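PDB 3QR0: phospholipase C-beta (PLC-beta) from Sepia officinalis, which belongs to the phospholipase C-beta family, multidomain proteins that join a PH domain, EF-hand-like modules, a TIM-barrel core built from X and Y regions and a C2 domain. Local coordinates for residues Val391-Val396 / Ala429-Glu434; Asp72-Lys77 / Ala404-Asp409; Ile115-Thr120 / Ser352-Arg357. One frame throughout, in Å; residues are numbered along the deposited sequence.

Overall arrangement
Contact 1 lies within the X region of the TIM barrel, whereas contacts 2 and 3 both join the PH domain to that region. Contacts 2 and 3 have centres 13 Å apart and reach the same PH-domain sheet; Arg74 NH2 of contact 2 forms a salt bridge of 2.7 Å to Glu354 OE2 of contact 3, so they make one continuous interface. Contact 3 also touches contact 1, where Val396 CG1 lies 3.6 Å from Tyr356 CE2. Contacts 1 and 2 do not touch, their nearest atoms being about 8 Å apart. The bound calcium ion is about 12 Å from the side chain of Phe393 and about 13 Å from that of Ile355.

Contact 1: residues Val391-Val396 / Ala429-Glu434; sequences VLFKDV and AQYCNE
Phe393 and Lys394, in the first turn of helix 393-403, meet Tyr431 and Cys432 of helix 422-436: Lys394 lies over the face of the Tyr431 ring, while Phe393 offers its ring edge to Cys432 SG and Tyr431 CB. The aliphatic chain of Lys394 lies across one face of the Tyr431 phenol: CD stands 4.1 Å from the ring centroid and 14° off the normal, a CH-pi contact shifted toward the rim. CB of the same lysine is 4.0 Å from Tyr431 CD2. With CG anti to the backbone N and the later torsions extended, its methylenes run over the ring while NZ goes on past it. Lys394 NZ is 5.6 Å from Glu434 OE1, too far for direct contact, though the opposite charges probably attract weakly. The phenol hydroxyl has its polar partner beyond the two segments, a hydrogen bond with Glu378.

Phe393 is used by its edge. Its chi1 of 176° sends the ring toward the second helix, where CZ is 3.9 Å from Cys432 SG; the sulfur lies almost in the ring plane, an edge-on sulfur-aromatic contact. Next along the rim, Phe393 CE2 packs at 4.2 Å against Tyr431 CB. Unlike the exposed lysine, Phe393, Tyr431 and Cys432 are buried, and Phe393 also packs on Leu369 and Cys371 of strand 366-372. Within helix 422-436, Gln430 NE2 donates to Glu434 OE2, one turn on. The arrangement is side-by-side packing of two helices flanking the parallel strands 366-372 and 412-418, as expected of the outer helical layer of a TIM barrel.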
loop_
_atom_site.group_PDB
_atom_site.type_symbol
_atom_site.label_atom_id
_atom_site.label_comp_id
_atom_site.label_asym_id
_atom_site.label_seq_id
_atom_site.Cartn_x
_atom_site.Cartn_y
_atom_site.Cartn_z
ATOM N N VAL A 391 16.023 -10.896 -19.146
ATOM C CA VAL A 391 15.415 -9.804 -19.914
ATOM C C VAL A 391 16.511 -8.829 -20.355
ATOM O O VAL A 391 17.604 -8.821 -19.783
ATOM C CB VAL A 391 14.310 -9.058 -19.105
ATOM C CG1 VAL A 391 13.140 -10.002 -18.782
ATOM C CG2 VAL A 391 14.874 -8.453 -17.837
ATOM N N LEU A 392 16.224 -8.020 -21.372
ATOM C CA LEU A 392 17.197 -7.035 -21.866
ATOM C C LEU A 392 17.293 -5.877 -20.888
ATOM O O LEU A 392 16.276 -5.363 -20.427
ATOM C CB LEU A 392 16.813 -6.492 -23.248
ATOM C CG LEU A 392 17.140 -7.322 -24.493
ATOM C CD1 LEU A 392 16.633 -6.590 -25.736
ATOM C CD2 LEU A 392 18.638 -7.599 -24.611
ATOM N N PHE A 393 18.516 -5.467 -20.571
ATOM C CA PHE A 393 18.732 -4.302 -19.719
ATOM C C PHE A 393 18.066 -3.054 -20.310
ATOM O O PHE A 393 17.432 -2.279 -19.590
ATOM C CB PHE A 393 20.227 -4.054 -19.517
ATOM C CG PHE A 393 20.527 -2.805 -18.735
ATOM C CD1 PHE A 393 20.616 -2.844 -17.356
ATOM C CD2 PHE A 393 20.701 -1.588 -19.383
ATOM C CE1 PHE A 393 20.873 -1.686 -16.625
ATOM C CE2 PHE A 393 20.964 -0.430 -18.663
ATOM C CZ PHE A 393 21.051 -0.479 -17.283
ATOM N N LYS A 394 18.218 -2.869 -21.621
ATOM C CA LYS A 394 17.630 -1.725 -22.328
ATOM C C LYS A 394 16.114 -1.635 -22.113
ATOM O O LYS A 394 15.592 -0.559 -21.816
ATOM C CB LYS A 394 17.953 -1.808 -23.828
ATOM C CG LYS A 394 17.465 -0.645 -24.676
ATOM C CD LYS A 394 17.951 -0.822 -26.115
ATOM C CE LYS A 394 17.403 0.229 -27.060
ATOM N NZ LYS A 394 18.114 0.187 -28.370
ATOM N N ASP A 395 15.418 -2.762 -22.248
ATOM C CA ASP A 395 13.974 -2.797 -22.011
ATOM C C ASP A 395 13.627 -2.369 -20.582
ATOM O O ASP A 395 12.676 -1.616 -20.375
ATOM C CB ASP A 395 13.391 -4.194 -22.281
ATOM C CG ASP A 395 13.380 -4.558 -23.760
ATOM O OD1 ASP A 395 13.574 -3.665 -24.612
ATOM O OD2 ASP A 395 13.169 -5.749 -24.075
ATOM N N VAL A 396 14.390 -2.846 -19.602
ATOM C CA VAL A 396 14.137 -2.487 -18.203
ATOM C C VAL A 396 14.263 -0.970 -17.961
ATOM O O VAL A 396 13.377 -0.359 -17.351
ATOM C CB VAL A 396 15.056 -3.275 -17.230
ATOM C CG1 VAL A 396 14.987 -2.695 -15.831
ATOM C CG2 VAL A 396 14.676 -4.754 -17.215
ATOM N N ALA A 429 25.655 2.211 -19.408
ATOM C CA ALA A 429 25.740 3.662 -19.225
ATOM C C ALA A 429 25.040 4.404 -20.350
ATOM O O ALA A 429 24.311 5.365 -20.105
ATOM C CB ALA A 429 27.196 4.104 -19.134
ATOM N N GLN A 430 25.258 3.947 -21.579
ATOM C CA GLN A 430 24.633 4.550 -22.752
ATOM C C GLN A 430 23.111 4.491 -22.666
ATOM O O GLN A 430 22.438 5.499 -22.883
ATOM C CB GLN A 430 25.107 3.852 -24.030
ATOM C CG GLN A 430 24.517 4.433 -25.302
ATOM C CD GLN A 430 24.955 3.684 -26.547
ATOM O OE1 GLN A 430 26.065 3.153 -26.616
ATOM N NE2 GLN A 430 24.080 3.647 -27.542
ATOM N N TYR A 431 22.573 3.318 -22.339
ATOM C CA TYR A 431 21.116 3.137 -22.284
ATOM C C TYR A 431 20.476 3.867 -21.104
ATOM O O TYR A 431 19.333 4.313 -21.206
ATOM C CB TYR A 431 20.730 1.651 -22.289
ATOM C CG TYR A 431 21.223 0.872 -23.498
ATOM C CD1 TYR A 431 21.202 1.430 -24.777
ATOM C CD2 TYR A 431 21.701 -0.425 -23.361
ATOM C CE1 TYR A 431 21.657 0.720 -25.875
ATOM C CE2 TYR A 431 22.152 -1.147 -24.451
ATOM C CZ TYR A 431 22.129 -0.572 -25.706
ATOM O OH TYR A 431 22.585 -1.283 -26.792
ATOM N N CYS A 432 21.202 3.992 -19.992
ATOM C CA CYS A 432 20.746 4.841 -18.887
ATOM C C CYS A 432 20.587 6.275 -19.376
ATOM O O CYS A 432 19.562 6.907 -19.138
ATOM C CB CYS A 432 21.726 4.822 -17.712
ATOM S SG CYS A 432 21.663 3.323 -16.711
ATOM N N ASN A 433 21.608 6.781 -20.060
ATOM C CA ASN A 433 21.575 8.146 -20.580
ATOM C C ASN A 433 20.419 8.353 -21.554
ATOM O O ASN A 433 19.654 9.312 -21.430
ATOM C CB ASN A 433 22.909 8.508 -21.243
ATOM C CG ASN A 433 24.005 8.789 -20.229
ATOM O OD1 ASN A 433 23.859 9.658 -19.370
ATOM N ND2 ASN A 433 25.112 8.063 -20.330
ATOM N N GLU A 434 20.284 7.437 -22.504
ATOM C CA GLU A 434 19.262 7.558 -23.540
ATOM C C GLU A 434 17.848 7.348 -22.998
ATOM O O GLU A 434 16.923 8.041 -23.414
ATOM C CB GLU A 434 19.553 6.595 -24.694
ATOM C CG GLU A 434 20.804 6.988 -25.486
ATOM C CD GLU A 434 21.205 5.969 -26.546
ATOM O OE1 GLU A 434 20.517 4.936 -26.697
ATOM O OE2 GLU A 434 22.222 6.210 -27.228
#

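Contact 2: residues Asp72-Lys77 / Ala404-Asp409; sequences DIRCAK and AFKVSD
Lys406 reaches with its ammonium group to the carboxylate of Asp72, its chain crossing the aspartate side chain at about a right angle. NZ donates at 2.7 Å to Asp72 OD1, which receives it on its syn lone pair, the side of the other oxygen, and the two make a salt bridge. The lysine is bent at its third torsion (chi3 91°), which turns CE and NZ toward the strand; CE comes within 3.7 Å of OD1. NZ also makes a weak bond of 3.4 Å to Ile73 O, and a water accepts from NZ while donating to that same carbonyl.

Asp72 OD2, the other oxygen, is taken by Arg74, whose guanidinium approaches side-on, and both NE, at 2.8 Å, and NH2, at 3.1 Å, give their N-H bonds to it. This oxygen lies in the guanidinium plane, yet the NE bond arrives from well above the carboxylate plane. The three residues form a salt-bridge network between strand 70-75, an outermost strand of the PH-domain sheet, and the loop that joins helix 393-403 to strand 412-418 of the TIM barrel. With a charged group at each oxygen, the buried aspartate is probably stabilised as its anion. Arg74 NH2 has a further salt bridge with Glu354 of helix 354-361, while Lys406 makes a cation-pi contact with Phe138 of the PH-domain helix 127-141.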
loop_
_atom_site.group_PDB
_atom_site.type_symbol
_atom_site.label_atom_id
_atom_site.label_comp_id
_atom_site.label_asym_id
_atom_site.label_seq_id
_atom_site.Cartn_x
_atom_site.Cartn_y
_atom_site.Cartn_z
ATOM N N ASP A 72 -2.484 0.307 -14.176
ATOM C CA ASP A 72 -1.972 1.315 -15.072
ATOM C C ASP A 72 -2.878 1.442 -16.283
ATOM O O ASP A 72 -3.627 0.521 -16.612
ATOM C CB ASP A 72 -0.549 0.957 -15.514
ATOM C CG ASP A 72 0.294 2.182 -15.860
ATOM O OD1 ASP A 72 -0.225 3.324 -15.855
ATOM O OD2 ASP A 72 1.494 1.996 -16.147
ATOM N N ILE A 73 -2.816 2.610 -16.908
ATOM C CA ILE A 73 -3.420 2.841 -18.201
ATOM C C ILE A 73 -2.411 3.661 -18.986
ATOM O O ILE A 73 -1.868 4.647 -18.476
ATOM C CB ILE A 73 -4.809 3.526 -18.103
ATOM C CG1 ILE A 73 -5.358 3.832 -19.498
ATOM C CG2 ILE A 73 -4.754 4.773 -17.230
ATOM C CD1 ILE A 73 -6.832 4.194 -19.510
ATOM N N ARG A 74 -2.132 3.215 -20.209
ATOM C CA ARG A 74 -1.077 3.792 -21.042
ATOM C C ARG A 74 -1.612 4.103 -22.422
ATOM O O ARG A 74 -2.529 3.440 -22.897
ATOM C CB ARG A 74 0.077 2.803 -21.185
ATOM C CG ARG A 74 0.734 2.444 -19.888
ATOM C CD ARG A 74 1.494 1.140 -19.958
ATOM N NE ARG A 74 1.765 0.670 -18.606
ATOM C CZ ARG A 74 2.243 -0.531 -18.293
ATOM N NH1 ARG A 74 2.553 -1.412 -19.239
ATOM N NH2 ARG A 74 2.422 -0.835 -17.016
ATOM N N CYS A 75 -1.028 5.102 -23.070
ATOM C CA CYS A 75 -1.430 5.461 -24.421
ATOM C C CYS A 75 -0.224 5.793 -25.282
ATOM O O CYS A 75 0.898 5.899 -24.786
ATOM C CB CYS A 75 -2.405 6.639 -24.397
ATOM S SG CYS A 75 -1.689 8.201 -23.809
ATOM N N ALA A 76 -0.472 5.941 -26.582
ATOM C CA ALA A 76 0.563 6.321 -27.540
ATOM C C ALA A 76 1.737 5.339 -27.502
ATOM O O ALA A 76 1.527 4.122 -27.552
ATOM C CB ALA A 76 1.017 7.757 -27.286
ATOM N N LYS A 77 2.959 5.855 -27.384
ATOM C CA LYS A 77 4.156 5.022 -27.467
ATOM C C LYS A 77 4.255 3.971 -26.354
ATOM O O LYS A 77 4.948 2.970 -26.517
ATOM C CB LYS A 77 5.425 5.894 -27.508
ATOM C CG LYS A 77 5.775 6.602 -26.211
ATOM C CD LYS A 77 6.933 7.580 -26.416
ATOM C CE LYS A 77 7.718 7.799 -25.132
ATOM N NZ LYS A 77 8.852 8.751 -25.328
ATOM N N ALA A 404 8.672 5.658 -13.403
ATOM C CA ALA A 404 9.395 6.132 -12.215
ATOM C C ALA A 404 8.655 7.180 -11.390
ATOM O O ALA A 404 8.661 7.116 -10.163
ATOM C CB ALA A 404 10.764 6.673 -12.619
ATOM N N PHE A 405 8.025 8.141 -12.060
ATOM C CA PHE A 405 7.406 9.261 -11.371
ATOM C C PHE A 405 5.912 9.435 -11.643
ATOM O O PHE A 405 5.380 10.537 -11.500
ATOM C CB PHE A 405 8.198 10.538 -11.677
ATOM C CG PHE A 405 9.666 10.397 -11.390
ATOM C CD1 PHE A 405 10.115 10.282 -10.080
ATOM C CD2 PHE A 405 10.590 10.312 -12.421
ATOM C CE1 PHE A 405 11.467 10.120 -9.801
ATOM C CE2 PHE A 405 11.942 10.152 -12.152
ATOM C CZ PHE A 405 12.384 10.058 -10.842
ATOM N N LYS A 406 5.231 8.346 -11.997
ATOM C CA LYS A 406 3.784 8.389 -12.224
ATOM C C LYS A 406 2.982 8.549 -10.932
ATOM O O LYS A 406 1.935 9.198 -10.945
ATOM C CB LYS A 406 3.284 7.150 -12.995
ATOM C CG LYS A 406 3.564 7.207 -14.481
ATOM C CD LYS A 406 2.828 6.107 -15.274
ATOM C CE LYS A 406 1.461 6.574 -15.776
ATOM N NZ LYS A 406 0.841 5.596 -16.734
ATOM N N VAL A 407 3.454 7.960 -9.832
ATOM C CA VAL A 407 2.726 8.038 -8.559
ATOM C C VAL A 407 3.446 8.845 -7.485
ATOM O O VAL A 407 2.811 9.294 -6.538
ATOM C CB VAL A 407 2.373 6.640 -7.983
ATOM C CG1 VAL A 407 1.761 5.760 -9.067
ATOM C CG2 VAL A 407 3.598 5.983 -7.345
ATOM N N SER A 408 4.756 9.026 -7.635
ATOM C CA SER A 408 5.552 9.827 -6.707
ATOM C C SER A 408 6.533 10.700 -7.473
ATOM O O SER A 408 7.144 10.243 -8.433
ATOM C CB SER A 408 6.331 8.910 -5.759
ATOM O OG SER A 408 7.249 9.644 -4.963
ATOM N N ASP A 409 6.696 11.943 -7.026
ATOM C CA ASP A 409 7.686 12.858 -7.593
ATOM C C ASP A 409 9.070 12.691 -6.969
ATOM O O ASP A 409 10.026 13.328 -7.418
ATOM C CB ASP A 409 7.245 14.315 -7.389
ATOM C CG ASP A 409 6.112 14.726 -8.309
ATOM O OD1 ASP A 409 5.933 14.104 -9.376
ATOM O OD2 ASP A 409 5.406 15.700 -7.961
HETATM O O HOH W 1 -1.388 7.560 -17.390
#

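Contact 3: residues Ile115-Thr120 / Ser352-Arg357; sequences IDLEWT and SVEIYR
The entry to strand 118-124 of the PH-domain sheet meets the first turn of helix 354-361, a helix of the TIM barrel's X region, in an interdomain contact carried by Ile115, Leu117, Trp119, Glu354 and Ile355. Glu354 is the central side chain. Its CG is anti to the backbone N, and a bend at chi2 of 60° folds the carboxylate back, leaving CG 4.0 Å from Leu117 CD1 and the carboxylate at the indole. Trp119 approaches from the opposite direction and offers the far edge of its six-membered ring: CH2 is 3.8 Å from Glu354 OE1. The carboxylate carbon lies in the indole plane, with the carboxylate plane turned 90° to it. An oxygen at this edge faces the slightly positive ring hydrogens, probably a mildly favourable meeting.

Arg357, Arg74 and Gln358 hold the carboxylate. Arg357 NH1 donates to Glu354 OE1 at 2.8 Å, arriving from above the carboxylate plane in a salt bridge one turn along the helix, while OE2 takes a salt bridge from Arg74 and a hydrogen bond from Gln358. Farther along the contact, two isoleucines meet methyl to methyl, Ile115 CD1 lying 3.6 Å from Ile355 CD1. Near the helix start, Ser352 OG accepts from Ile355 N at 3.1 Å and 161°, a capping bond; the same hydroxyl is hydrogen-bonded to O1 of a glycerol, probably from the crystallisation liquor, whose central hydroxyl O2 is bonded to Ile115 O.

Around this contact, Trp119 also packs on Thr107 and Cys109 of strand 105-110 and on Arg74 of strand 70-75, whereas Val353 and Tyr356 lean against helix 393-403, so that helix 354-361 lies between the PH-domain sheet and that barrel helix.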
loop_
_atom_site.group_PDB
_atom_site.type_symbol
_atom_site.label_atom_id
_atom_site.label_comp_id
_atom_site.label_asym_id
_atom_site.label_seq_id
_atom_site.Cartn_x
_atom_site.Cartn_y
_atom_site.Cartn_z
ATOM N N ILE A 115 1.104 -8.925 -9.420
ATOM C CA ILE A 115 1.876 -9.977 -10.081
ATOM C C ILE A 115 1.029 -10.689 -11.141
ATOM O O ILE A 115 1.521 -10.979 -12.233
ATOM C CB ILE A 115 2.418 -11.010 -9.070
ATOM C CG1 ILE A 115 3.366 -10.343 -8.068
ATOM C CG2 ILE A 115 3.149 -12.132 -9.794
ATOM C CD1 ILE A 115 4.616 -9.754 -8.697
ATOM N N ASP A 116 -0.235 -10.961 -10.820
ATOM C CA ASP A 116 -1.152 -11.614 -11.750
ATOM C C ASP A 116 -2.035 -10.561 -12.426
ATOM O O ASP A 116 -3.107 -10.218 -11.928
ATOM C CB ASP A 116 -2.010 -12.658 -11.023
ATOM C CG ASP A 116 -2.734 -13.601 -11.981
ATOM O OD1 ASP A 116 -2.608 -13.433 -13.214
ATOM O OD2 ASP A 116 -3.425 -14.528 -11.502
ATOM N N LEU A 117 -1.566 -10.056 -13.561
ATOM C CA LEU A 117 -2.257 -8.984 -14.278
ATOM C C LEU A 117 -3.134 -9.531 -15.390
ATOM O O LEU A 117 -2.827 -10.560 -15.992
ATOM C CB LEU A 117 -1.248 -8.008 -14.880
ATOM C CG LEU A 117 -0.326 -7.264 -13.916
ATOM C CD1 LEU A 117 0.707 -6.471 -14.720
ATOM C CD2 LEU A 117 -1.130 -6.353 -12.978
ATOM N N GLU A 118 -4.238 -8.838 -15.644
ATOM C CA GLU A 118 -5.008 -9.034 -16.853
ATOM C C GLU A 118 -5.001 -7.701 -17.594
ATOM O O GLU A 118 -4.647 -6.669 -17.022
ATOM C CB GLU A 118 -6.412 -9.547 -16.529
ATOM C CG GLU A 118 -6.354 -10.967 -15.929
ATOM C CD GLU A 118 -7.710 -11.569 -15.602
ATOM O OE1 GLU A 118 -8.676 -10.815 -15.382
ATOM O OE2 GLU A 118 -7.803 -12.817 -15.547
ATOM N N TRP A 119 -5.345 -7.744 -18.874
ATOM C CA TRP A 119 -5.127 -6.619 -19.767
ATOM C C TRP A 119 -6.367 -6.330 -20.604
ATOM O O TRP A 119 -7.067 -7.250 -21.035
ATOM C CB TRP A 119 -3.935 -6.908 -20.688
ATOM C CG TRP A 119 -2.649 -7.089 -19.956
ATOM C CD1 TRP A 119 -2.201 -8.232 -19.351
ATOM C CD2 TRP A 119 -1.641 -6.098 -19.739
ATOM N NE1 TRP A 119 -0.977 -8.010 -18.766
ATOM C CE2 TRP A 119 -0.610 -6.709 -18.988
ATOM C CE3 TRP A 119 -1.506 -4.753 -20.105
ATOM C CZ2 TRP A 119 0.535 -6.021 -18.596
ATOM C CZ3 TRP A 119 -0.361 -4.072 -19.725
ATOM C CH2 TRP A 119 0.646 -4.708 -18.975
ATOM N N THR A 120 -6.621 -5.042 -20.829
ATOM C CA THR A 120 -7.688 -4.583 -21.711
ATOM C C THR A 120 -7.061 -3.653 -22.752
ATOM O O THR A 120 -6.295 -2.748 -22.399
ATOM C CB THR A 120 -8.781 -3.844 -20.909
ATOM O OG1 THR A 120 -9.290 -4.712 -19.886
ATOM C CG2 THR A 120 -9.927 -3.397 -21.814
ATOM N N SER A 352 11.370 -10.363 -15.491
ATOM C CA SER A 352 10.324 -9.570 -16.147
ATOM C C SER A 352 10.740 -8.111 -16.326
ATOM O O SER A 352 11.497 -7.569 -15.518
ATOM C CB SER A 352 9.041 -9.643 -15.305
ATOM O OG SER A 352 8.040 -8.734 -15.743
ATOM N N VAL A 353 10.234 -7.481 -17.385
ATOM C CA VAL A 353 10.345 -6.035 -17.541
ATOM C C VAL A 353 9.161 -5.336 -16.875
ATOM O O VAL A 353 9.338 -4.346 -16.158
ATOM C CB VAL A 353 10.400 -5.618 -19.019
ATOM C CG1 VAL A 353 10.510 -4.096 -19.133
ATOM C CG2 VAL A 353 11.564 -6.308 -19.729
ATOM N N GLU A 354 7.958 -5.848 -17.113
ATOM C CA GLU A 354 6.733 -5.238 -16.575
ATOM C C GLU A 354 6.725 -5.105 -15.049
ATOM O O GLU A 354 6.148 -4.154 -14.514
ATOM C CB GLU A 354 5.501 -6.023 -17.044
ATOM C CG GLU A 354 4.146 -5.478 -16.566
ATOM C CD GLU A 354 3.855 -4.049 -17.021
ATOM O OE1 GLU A 354 4.203 -3.676 -18.165
ATOM O OE2 GLU A 354 3.253 -3.296 -16.225
ATOM N N ILE A 355 7.365 -6.047 -14.350
ATOM C CA ILE A 355 7.464 -5.968 -12.887
ATOM C C ILE A 355 8.095 -4.649 -12.417
ATOM O O ILE A 355 7.726 -4.134 -11.364
ATOM C CB ILE A 355 8.223 -7.200 -12.290
ATOM C CG1 ILE A 355 8.110 -7.244 -10.758
ATOM C CG2 ILE A 355 9.688 -7.197 -12.713
ATOM C CD1 ILE A 355 6.688 -7.273 -10.228
ATOM N N TYR A 356 9.025 -4.091 -13.193
ATOM C CA TYR A 356 9.615 -2.790 -12.849
ATOM C C TYR A 356 8.578 -1.673 -12.846
ATOM O O TYR A 356 8.568 -0.834 -11.949
ATOM C CB TYR A 356 10.787 -2.434 -13.769
ATOM C CG TYR A 356 12.049 -3.175 -13.409
ATOM C CD1 TYR A 356 12.952 -2.653 -12.481
ATOM C CD2 TYR A 356 12.332 -4.411 -13.978
ATOM C CE1 TYR A 356 14.107 -3.347 -12.138
ATOM C CE2 TYR A 356 13.482 -5.107 -13.648
ATOM C CZ TYR A 356 14.362 -4.578 -12.731
ATOM O OH TYR A 356 15.495 -5.290 -12.414
ATOM N N ARG A 357 7.696 -1.672 -13.842
ATOM C CA ARG A 357 6.619 -0.697 -13.889
ATOM C C ARG A 357 5.715 -0.910 -12.674
ATOM O O ARG A 357 5.387 0.037 -11.973
ATOM C CB ARG A 357 5.813 -0.825 -15.188
ATOM C CG ARG A 357 6.619 -0.605 -16.450
ATOM C CD ARG A 357 5.739 -0.512 -17.692
ATOM N NE ARG A 357 6.552 -0.450 -18.906
ATOM C CZ ARG A 357 6.966 -1.497 -19.628
ATOM N NH1 ARG A 357 6.634 -2.742 -19.310
ATOM N NH2 ARG A 357 7.712 -1.289 -20.702
#